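Local coordinates for uncharacterized protein lp_2219 (Lactobacillus plantarum, PDB 3HFQ), which is of unknown function but belongs to the seven-bladed beta-propeller lactonase family and may act on a lactone-like substrate, at residues Arg135-Gly140 / Gly205-Gln210; Gly160-Tyr165 / Phe187-Leu192; Ala298-Val303 / Thr311-Asp316. The protein carries 1 engineered substitution. All blocks are in the same frame, centred on the assembly; numbering follows the deposited sequence.

Contact 1. Residues Arg135-Gly140 / Gly205-Gln210; sequences RPEQDG and GELSSQ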
loop_
_atom_site.group_PDB
_atom_site.type_symbol
_atom_site.label_atom_id
_atom_site.label_comp_id
_atom_site.label_asym_id
_atom_site.label_seq_id
_atom_site.Cartn_x
_atom_site.Cartn_y
_atom_site.Cartn_z
ATOM N N ARG A 135 3.181 -22.450 0.459
ATOM C CA ARG A 135 1.776 -22.219 0.135
ATOM C C ARG A 135 1.494 -22.166 -1.370
ATOM O O ARG A 135 2.355 -21.791 -2.166
ATOM C CB ARG A 135 1.295 -20.929 0.814
ATOM C CG ARG A 135 1.085 -21.047 2.334
ATOM C CD ARG A 135 1.020 -19.662 2.983
ATOM N NE ARG A 135 0.263 -19.614 4.236
ATOM C CZ ARG A 135 0.656 -20.128 5.398
ATOM N NH1 ARG A 135 1.822 -20.753 5.502
ATOM N NH2 ARG A 135 -0.120 -20.007 6.467
ATOM N N PRO A 136 0.269 -22.545 -1.778
ATOM C CA PRO A 136 -0.152 -22.553 -3.184
ATOM C C PRO A 136 0.072 -21.215 -3.882
ATOM O O PRO A 136 0.363 -21.166 -5.079
ATOM C CB PRO A 136 -1.637 -22.904 -3.099
ATOM C CG PRO A 136 -1.721 -23.737 -1.856
ATOM C CD PRO A 136 -0.837 -22.969 -0.901
ATOM N N GLU A 137 -0.066 -20.128 -3.131
ATOM C CA GLU A 137 0.110 -18.796 -3.693
ATOM C C GLU A 137 1.576 -18.458 -3.927
ATOM O O GLU A 137 1.894 -17.492 -4.619
ATOM C CB GLU A 137 -0.511 -17.739 -2.767
ATOM C CG GLU A 137 -2.013 -17.886 -2.566
ATOM C CD GLU A 137 -2.375 -18.728 -1.355
ATOM O OE1 GLU A 137 -1.506 -19.476 -0.859
ATOM O OE2 GLU A 137 -3.539 -18.642 -0.903
ATOM N N GLN A 138 2.468 -19.264 -3.366
ATOM C CA GLN A 138 3.899 -19.013 -3.493
ATOM C C GLN A 138 4.602 -19.878 -4.533
ATOM O O GLN A 138 5.638 -20.474 -4.258
ATOM C CB GLN A 138 4.555 -19.188 -2.124
ATOM C CG GLN A 138 3.971 -18.258 -1.069
ATOM C CD GLN A 138 4.520 -18.524 0.316
ATOM O OE1 GLN A 138 4.355 -19.617 0.862
ATOM N NE2 GLN A 138 5.174 -17.523 0.896
ATOM N N ASP A 139 4.042 -19.922 -5.736
ATOM C CA ASP A 139 4.610 -20.714 -6.821
ATOM C C ASP A 139 5.883 -20.099 -7.405
ATOM O O ASP A 139 6.673 -20.787 -8.052
ATOM C CB ASP A 139 3.574 -20.901 -7.937
ATOM C CG ASP A 139 2.936 -19.593 -8.374
ATOM O OD1 ASP A 139 2.723 -19.417 -9.593
ATOM O OD2 ASP A 139 2.632 -18.746 -7.504
ATOM N N GLY A 140 6.077 -18.805 -7.176
ATOM C CA GLY A 140 7.259 -18.132 -7.686
ATOM C C GLY A 140 7.446 -16.801 -6.984
ATOM O O GLY A 140 6.732 -16.502 -6.031
ATOM N N GLY A 205 1.866 -9.918 7.126
ATOM C CA GLY A 205 1.982 -11.220 6.501
ATOM C C GLY A 205 0.614 -11.567 5.950
ATOM O O GLY A 205 -0.280 -11.965 6.692
ATOM N N GLU A 206 0.450 -11.406 4.644
ATOM C CA GLU A 206 -0.827 -11.677 4.003
ATOM C C GLU A 206 -1.351 -13.093 4.195
ATOM O O GLU A 206 -2.452 -13.291 4.708
ATOM C CB GLU A 206 -0.740 -11.404 2.497
ATOM C CG GLU A 206 -2.030 -11.749 1.757
ATOM C CD GLU A 206 -1.911 -11.625 0.251
ATOM O OE1 GLU A 206 -1.471 -10.561 -0.226
ATOM O OE2 GLU A 206 -2.269 -12.594 -0.455
ATOM N N LEU A 207 -0.552 -14.070 3.784
ATOM C CA LEU A 207 -0.944 -15.474 3.835
ATOM C C LEU A 207 -1.136 -16.097 5.216
ATOM O O LEU A 207 -1.927 -17.030 5.371
ATOM C CB LEU A 207 0.058 -16.301 3.024
ATOM C CG LEU A 207 0.339 -15.767 1.613
ATOM C CD1 LEU A 207 1.408 -16.619 0.941
ATOM C CD2 LEU A 207 -0.944 -15.761 0.782
ATOM N N SER A 208 -0.429 -15.586 6.217
ATOM C CA SER A 208 -0.532 -16.129 7.568
ATOM C C SER A 208 -1.364 -15.255 8.504
ATOM O O SER A 208 -1.550 -15.595 9.674
ATOM C CB SER A 208 0.866 -16.305 8.156
ATOM O OG SER A 208 1.549 -15.060 8.187
ATOM N N SER A 209 -1.869 -14.138 7.990
ATOM C CA SER A 209 -2.663 -13.217 8.802
ATOM C C SER A 209 -1.916 -12.869 10.086
ATOM O O SER A 209 -2.434 -13.043 11.189
ATOM C CB SER A 209 -4.021 -13.836 9.145
ATOM O OG SER A 209 -4.817 -13.973 7.979
ATOM N N GLN A 210 -0.694 -12.370 9.927
ATOM C CA GLN A 210 0.150 -12.000 11.058
ATOM C C GLN A 210 0.889 -10.696 10.796
ATOM O O GLN A 210 0.958 -10.220 9.665
ATOM C CB GLN A 210 1.205 -13.081 11.310
ATOM C CG GLN A 210 0.677 -14.442 11.694
ATOM C CD GLN A 210 1.789 -15.463 11.841
ATOM O OE1 GLN A 210 2.547 -15.711 10.904
ATOM N NE2 GLN A 210 1.891 -16.063 13.019
#
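The loop 135-140 meets the loop 205-210 without a shared backbone hydrogen bond, and the nearest pair of CA atoms, those of Arg-135 and Leu-207, lie 8.2 Å apart. Arg-135 to Gln-138 form a type I beta turn, closed by Gln-138 N bonding to Arg-135 O at 2.8 Å. Across from it, residues 205-210 make the tight connection between strands 200-205 and 210-217. Ser-209 and Gln-210 both face Gly-205 there, a G1 beta bulge.

Leu-207 sits at the centre of the contact. Its side chain runs past those of Arg-135, Glu-137 and Gln-138 in the opposite direction. Leu-207 CB lies against the aliphatic part of the arginine, 3.5 Å from Arg-135 CD. Its two methyl groups then part. Leu-207 CD1 touches Gln-138 CG at 3.6 Å, and Leu-207 CD2 reaches the carboxylate carbon Glu-137 CD at 3.9 Å. The extended chain of Arg-135 carries its guanidinium on past the leucine, and Arg-135 NH2 comes within 4.1 Å of Ser-208 CA.

Gln-138 is held at both ends of its amide. Gln-138 OE1 accepts a bond from Arg-135 N at 3.1 Å, in the carbonyl plane and on a lone pair. NE2 donates to Leu-159 O. Ser-208 OG probably bonds to Phe-187 O, though Gln-210 OE1 is also near.

No polar bond crosses between these two surface loops of the propeller. Their attraction is therefore mainly van der Waals, one leucine against the carbon parts of three polar side chains, while the hydrogen bonds set the shape of each loop.

Contact 2. Residues Gly160-Tyr165 / Phe187-Leu192; sequences GSDKVY and FGPRHL. With PO4 (phosphate ion), chain C.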
loop_
_atom_site.group_PDB
_atom_site.type_symbol
_atom_site.label_atom_id
_atom_site.label_comp_id
_atom_site.label_asym_id
_atom_site.label_seq_id
_atom_site.Cartn_x
_atom_site.Cartn_y
_atom_site.Cartn_z
ATOM N N GLY A 160 6.140 -14.203 -2.490
ATOM C CA GLY A 160 6.349 -15.554 -2.976
ATOM C C GLY A 160 7.478 -16.344 -2.335
ATOM O O GLY A 160 7.367 -17.562 -2.176
ATOM N N SER A 161 8.557 -15.666 -1.958
ATOM C CA SER A 161 9.702 -16.346 -1.358
ATOM C C SER A 161 9.908 -16.068 0.132
ATOM O O SER A 161 10.906 -16.498 0.708
ATOM C CB SER A 161 10.975 -15.969 -2.115
ATOM O OG SER A 161 11.233 -14.585 -1.981
ATOM N N ASP A 162 8.972 -15.355 0.750
ATOM C CA ASP A 162 9.061 -15.025 2.175
ATOM C C ASP A 162 10.313 -14.227 2.520
ATOM O O ASP A 162 10.982 -14.508 3.515
ATOM C CB ASP A 162 9.031 -16.301 3.026
ATOM C CG ASP A 162 7.666 -16.952 3.054
ATOM O OD1 ASP A 162 6.679 -16.243 3.339
ATOM O OD2 ASP A 162 7.579 -18.173 2.799
ATOM N N LYS A 163 10.626 -13.221 1.709
ATOM C CA LYS A 163 11.812 -12.412 1.962
ATOM C C LYS A 163 11.575 -10.916 1.866
ATOM O O LYS A 163 10.723 -10.449 1.103
ATOM C CB LYS A 163 12.930 -12.795 0.988
ATOM C CG LYS A 163 13.484 -14.198 1.182
ATOM C CD LYS A 163 14.440 -14.566 0.059
ATOM C CE LYS A 163 14.963 -15.989 0.210
ATOM N NZ LYS A 163 15.780 -16.169 1.444
ATOM N N VAL A 164 12.332 -10.169 2.661
ATOM C CA VAL A 164 12.264 -8.718 2.638
ATOM C C VAL A 164 13.670 -8.248 2.300
ATOM O O VAL A 164 14.603 -8.406 3.092
ATOM C CB VAL A 164 11.844 -8.113 4.000
ATOM C CG1 VAL A 164 11.813 -6.593 3.891
ATOM C CG2 VAL A 164 10.466 -8.628 4.407
ATOM N N TYR A 165 13.819 -7.696 1.104
ATOM C CA TYR A 165 15.105 -7.201 0.649
ATOM C C TYR A 165 15.258 -5.717 0.950
ATOM O O TYR A 165 14.275 -4.979 1.033
ATOM C CB TYR A 165 15.251 -7.352 -0.868
ATOM C CG TYR A 165 15.244 -8.760 -1.410
ATOM C CD1 TYR A 165 14.047 -9.436 -1.653
ATOM C CD2 TYR A 165 16.438 -9.401 -1.727
ATOM C CE1 TYR A 165 14.044 -10.721 -2.194
ATOM C CE2 TYR A 165 16.448 -10.681 -2.265
ATOM C CZ TYR A 165 15.250 -11.334 -2.505
ATOM O OH TYR A 165 15.266 -12.596 -3.055
ATOM N N PHE A 187 4.853 -17.319 5.616
ATOM C CA PHE A 187 4.472 -16.047 6.221
ATOM C C PHE A 187 3.763 -15.178 5.187
ATOM O O PHE A 187 2.754 -14.541 5.490
ATOM C CB PHE A 187 5.715 -15.326 6.762
ATOM C CG PHE A 187 5.410 -14.031 7.474
ATOM C CD1 PHE A 187 5.490 -12.814 6.803
ATOM C CD2 PHE A 187 5.039 -14.031 8.818
ATOM C CE1 PHE A 187 5.207 -11.612 7.460
ATOM C CE2 PHE A 187 4.751 -12.841 9.484
ATOM C CZ PHE A 187 4.836 -11.626 8.804
ATOM N N GLY A 188 4.292 -15.171 3.965
ATOM C CA GLY A 188 3.705 -14.387 2.888
ATOM C C GLY A 188 3.716 -12.890 3.141
ATOM O O GLY A 188 2.655 -12.262 3.147
ATOM N N PRO A 189 4.900 -12.282 3.335
ATOM C CA PRO A 189 5.025 -10.841 3.591
ATOM C C PRO A 189 4.479 -10.020 2.426
ATOM O O PRO A 189 4.697 -10.363 1.268
ATOM C CB PRO A 189 6.525 -10.661 3.789
ATOM C CG PRO A 189 7.097 -11.685 2.836
ATOM C CD PRO A 189 6.225 -12.893 3.109
ATOM N N ARG A 190 3.790 -8.927 2.734
ATOM C CA ARG A 190 3.177 -8.111 1.688
ATOM C C ARG A 190 3.595 -6.645 1.709
ATOM O O ARG A 190 4.229 -6.161 0.768
ATOM C CB ARG A 190 1.653 -8.223 1.802
ATOM C CG ARG A 190 0.860 -7.656 0.622
ATOM C CD ARG A 190 -0.636 -7.830 0.882
ATOM N NE ARG A 190 -1.468 -7.430 -0.250
ATOM C CZ ARG A 190 -1.843 -6.181 -0.513
ATOM N NH1 ARG A 190 -1.466 -5.181 0.276
ATOM N NH2 ARG A 190 -2.609 -5.934 -1.569
ATOM N N HIS A 191 3.218 -5.944 2.777
ATOM C CA HIS A 191 3.540 -4.526 2.950
ATOM C C HIS A 191 4.133 -4.299 4.337
ATOM O O HIS A 191 3.969 -5.126 5.234
ATOM C CB HIS A 191 2.281 -3.649 2.856
ATOM C CG HIS A 191 1.800 -3.396 1.454
ATOM N ND1 HIS A 191 0.888 -2.397 1.168
ATOM C CD2 HIS A 191 2.084 -3.999 0.288
ATOM C CE1 HIS A 191 0.636 -2.404 -0.126
ATOM N NE2 HIS A 191 1.343 -3.363 -0.693
ATOM N N LEU A 192 4.806 -3.168 4.507
ATOM C CA LEU A 192 5.382 -2.801 5.796
ATOM C C LEU A 192 5.293 -1.291 5.967
ATOM O O LEU A 192 4.985 -0.566 5.018
ATOM C CB LEU A 192 6.846 -3.263 5.905
ATOM C CG LEU A 192 7.967 -2.696 5.026
ATOM C CD1 LEU A 192 8.291 -1.251 5.409
ATOM C CD2 LEU A 192 9.209 -3.558 5.219
HETATM P P PO4 C . -2.570 -9.791 -3.301
HETATM O O1 PO4 C . -3.797 -10.716 -3.645
HETATM O O2 PO4 C . -2.967 -8.792 -2.151
HETATM O O3 PO4 C . -1.351 -10.677 -2.838
HETATM O O4 PO4 C . -2.158 -8.965 -4.581
#
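One hydrogen bond joins the segments: Gly-188 N donates to Asp-162 OD1 at 2.7 Å, nearly straight at 165° and close to the C-O axis of the carboxylate. Phe-187 N is also near this oxygen, but its angle is too poor for a bond. Asp-162 OD2 accepts from Gly-186 N, so the two carboxylate oxygens grip neighbouring parts of one loop.

The Pro-189 ring packs on the backbone and carboxylate of Asp-162, with Pro-189 CD 3.4 Å from Asp-162 OD1. The apolar contacts are those of Val-164: Val-164 CG2 with Pro-189 CB at 4.5 Å and, deeper in, Val-164 CG1 with Leu-192 CD2 at 4.2 Å. Strand 163-169 belongs to one blade of the propeller and strand 189-194 is the first strand of the next, so these side chains pack between adjacent blades.

The charged contacts lie on the far side of strand 189-192. Arg-190, extended with CG anti to N (chi1 -168°), presents its guanidinium edge to a phosphate ion, probably from the crystallisation liquor. Arg-190 NE and NH2 both bond to phosphate O2, at 2.8 and 2.9 Å. His-144 and Arg-259 also bind the ion, and Glu-206 forms a salt bridge with Arg-190.

Contact 3. Residues Ala298-Val303 / Thr311-Asp316; sequences AFVVVV and TLYARD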
loop_
_atom_site.group_PDB
_atom_site.type_symbol
_atom_site.label_atom_id
_atom_site.label_comp_id
_atom_site.label_asym_id
_atom_site.label_seq_id
_atom_site.Cartn_x
_atom_site.Cartn_y
_atom_site.Cartn_z
ATOM N N ALA A 298 -8.026 12.146 12.178
ATOM C CA ALA A 298 -9.225 12.057 13.004
ATOM C C ALA A 298 -10.230 11.148 12.298
ATOM O O ALA A 298 -11.328 10.905 12.800
ATOM C CB ALA A 298 -9.824 13.444 13.214
ATOM N N PHE A 299 -9.836 10.643 11.133
ATOM C CA PHE A 299 -10.694 9.770 10.340
ATOM C C PHE A 299 -9.904 8.678 9.630
ATOM O O PHE A 299 -8.688 8.776 9.470
ATOM C CB PHE A 299 -11.425 10.580 9.266
ATOM C CG PHE A 299 -12.278 11.685 9.808
ATOM C CD1 PHE A 299 -13.587 11.439 10.211
ATOM C CD2 PHE A 299 -11.773 12.976 9.918
ATOM C CE1 PHE A 299 -14.379 12.467 10.717
ATOM C CE2 PHE A 299 -12.557 14.011 10.423
ATOM C CZ PHE A 299 -13.860 13.758 10.822
ATOM N N VAL A 300 -10.622 7.644 9.205
ATOM C CA VAL A 300 -10.042 6.545 8.447
ATOM C C VAL A 300 -11.041 6.205 7.350
ATOM O O VAL A 300 -12.249 6.175 7.591
ATOM C CB VAL A 300 -9.821 5.278 9.294
ATOM C CG1 VAL A 300 -9.458 4.107 8.379
ATOM C CG2 VAL A 300 -8.707 5.512 10.309
ATOM N N VAL A 301 -10.536 5.984 6.144
ATOM C CA VAL A 301 -11.382 5.611 5.017
ATOM C C VAL A 301 -10.866 4.284 4.486
ATOM O O VAL A 301 -9.668 4.123 4.274
ATOM C CB VAL A 301 -11.323 6.667 3.883
ATOM C CG1 VAL A 301 -12.010 6.131 2.626
ATOM C CG2 VAL A 301 -11.999 7.944 4.339
ATOM N N VAL A 302 -11.770 3.330 4.297
ATOM C CA VAL A 302 -11.405 2.019 3.780
ATOM C C VAL A 302 -12.271 1.735 2.560
ATOM O O VAL A 302 -13.407 2.204 2.481
ATOM C CB VAL A 302 -11.655 0.899 4.830
ATOM C CG1 VAL A 302 -13.114 0.888 5.245
ATOM C CG2 VAL A 302 -11.264 -0.467 4.254
ATOM N N VAL A 303 -11.729 0.995 1.600
ATOM C CA VAL A 303 -12.499 0.633 0.413
ATOM C C VAL A 303 -12.582 -0.878 0.342
ATOM O O VAL A 303 -11.614 -1.571 0.648
ATOM C CB VAL A 303 -11.869 1.157 -0.904
ATOM C CG1 VAL A 303 -11.987 2.664 -0.971
ATOM C CG2 VAL A 303 -10.412 0.722 -1.014
ATOM N N THR A 311 -16.003 3.009 3.292
ATOM C CA THR A 311 -16.538 3.247 4.626
ATOM C C THR A 311 -15.719 4.307 5.342
ATOM O O THR A 311 -14.488 4.323 5.247
ATOM C CB THR A 311 -16.518 1.948 5.456
ATOM O OG1 THR A 311 -17.245 0.929 4.757
ATOM C CG2 THR A 311 -17.157 2.167 6.823
ATOM N N LEU A 312 -16.408 5.192 6.054
ATOM C CA LEU A 312 -15.755 6.265 6.795
ATOM C C LEU A 312 -15.871 6.030 8.295
ATOM O O LEU A 312 -16.957 5.736 8.800
ATOM C CB LEU A 312 -16.396 7.619 6.459
ATOM C CG LEU A 312 -15.891 8.809 7.286
ATOM C CD1 LEU A 312 -14.447 9.116 6.918
ATOM C CD2 LEU A 312 -16.762 10.030 7.037
ATOM N N TYR A 313 -14.748 6.163 8.997
ATOM C CA TYR A 313 -14.713 6.003 10.449
ATOM C C TYR A 313 -14.187 7.264 11.094
ATOM O O TYR A 313 -13.437 8.024 10.484
ATOM C CB TYR A 313 -13.743 4.907 10.903
ATOM C CG TYR A 313 -13.954 3.539 10.339
ATOM C CD1 TYR A 313 -13.228 3.109 9.230
ATOM C CD2 TYR A 313 -14.816 2.635 10.961
ATOM C CE1 TYR A 313 -13.357 1.816 8.748
ATOM C CE2 TYR A 313 -14.956 1.339 10.485
ATOM C CZ TYR A 313 -14.214 0.934 9.385
ATOM O OH TYR A 313 -14.312 -0.354 8.923
ATOM N N ALA A 314 -14.576 7.467 12.346
ATOM C CA ALA A 314 -14.069 8.573 13.121
ATOM C C ALA A 314 -12.975 7.852 13.905
ATOM O O ALA A 314 -13.131 6.678 14.242
ATOM C CB ALA A 314 -15.134 9.104 14.069
ATOM N N ARG A 315 -11.871 8.532 14.175
ATOM C CA ARG A 315 -10.775 7.926 14.922
ATOM C C ARG A 315 -10.423 8.793 16.126
ATOM O O ARG A 315 -10.165 9.983 15.977
ATOM C CB ARG A 315 -9.541 7.776 14.023
ATOM C CG ARG A 315 -8.269 7.389 14.783
ATOM C CD ARG A 315 -7.053 7.256 13.860
ATOM N NE ARG A 315 -5.862 6.866 14.609
ATOM C CZ ARG A 315 -5.059 7.710 15.250
ATOM N NH1 ARG A 315 -5.298 9.016 15.233
ATOM N NH2 ARG A 315 -4.022 7.242 15.932
ATOM N N ASP A 316 -10.418 8.195 17.315
ATOM C CA ASP A 316 -10.078 8.927 18.534
ATOM C C ASP A 316 -8.569 9.158 18.523
ATOM O O ASP A 316 -7.792 8.211 18.389
ATOM C CB ASP A 316 -10.484 8.118 19.770
ATOM C CG ASP A 316 -10.331 8.904 21.062
ATOM O OD1 ASP A 316 -9.183 9.209 21.451
ATOM O OD2 ASP A 316 -11.365 9.224 21.683
#
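Val-300 and Tyr-313 form a hydrogen-bonded pair in the antiparallel hairpin of strands 299-304 and 309-315. The bond from Tyr-313 N to Val-300 O is 2.9 Å long and nearly follows the C=O axis. The return bond from Val-300 N to Tyr-313 O is 3.1 Å, with its donor 39° out of the carbonyl plane. Val-302 and Thr-311 form the next hydrogen-bonded pair, with both donors in the carbonyl plane.

Tyr-313 CB, CG and CD1 pass Val-300 O, with Tyr-313 CD1 closest at 3.6 Å, at the ring edge. The first torsion sets CG beside the backbone N (chi1 -56°), and the ring then runs along the neighbouring strand. Tyr-313 CD1 also meets Val-300 CG1 at 4.0 Å. Tyr-313 CE1 lies 3.6 Å from Val-302 CG1, a methyl that also touches Thr-311 CB. Thr-311 CG2 sits over one ring face, offset toward the rim. At the tip, Tyr-313 OH passes Val-302 CG1 and is hydrogen-bonded to Ser-282 O.

The opposite face of the sheet carries Phe-299, Val-301, Leu-312 and Ala-314. Here Leu-312 CD1 bridges the strands, 3.7 Å from Val-301 CG2 and 4.1 Å from Phe-299 CB.

These are the two middle strands of a propeller blade. Backbone bonds fix their register, and mainly apolar groups pack on both faces. The tyrosine hydroxyl is satisfied by a carbonyl of the preceding blade.

From the N terminus, the chain first enters contact 1 at 135-140, in the loop before strand 143-148. Segment 187-192 then closes the loop opened at 160-165, which is contact 2, and 205-210 closes contact 1 after it. Contact 2 is thus nested inside the loop of contact 1. Their centres are about 9 Å apart, and among their touches Gly-205 CA packs on the Phe-187 ring. Together they tie two successive blades, one at surface loops and one deeper between the sheets. Contact 3 follows in series and closes a short hairpin within the blade running from strand 290-293 to strand 322-330. Its centre lies about 27 Å from that of contact 2, on the opposite side of the chain's centre.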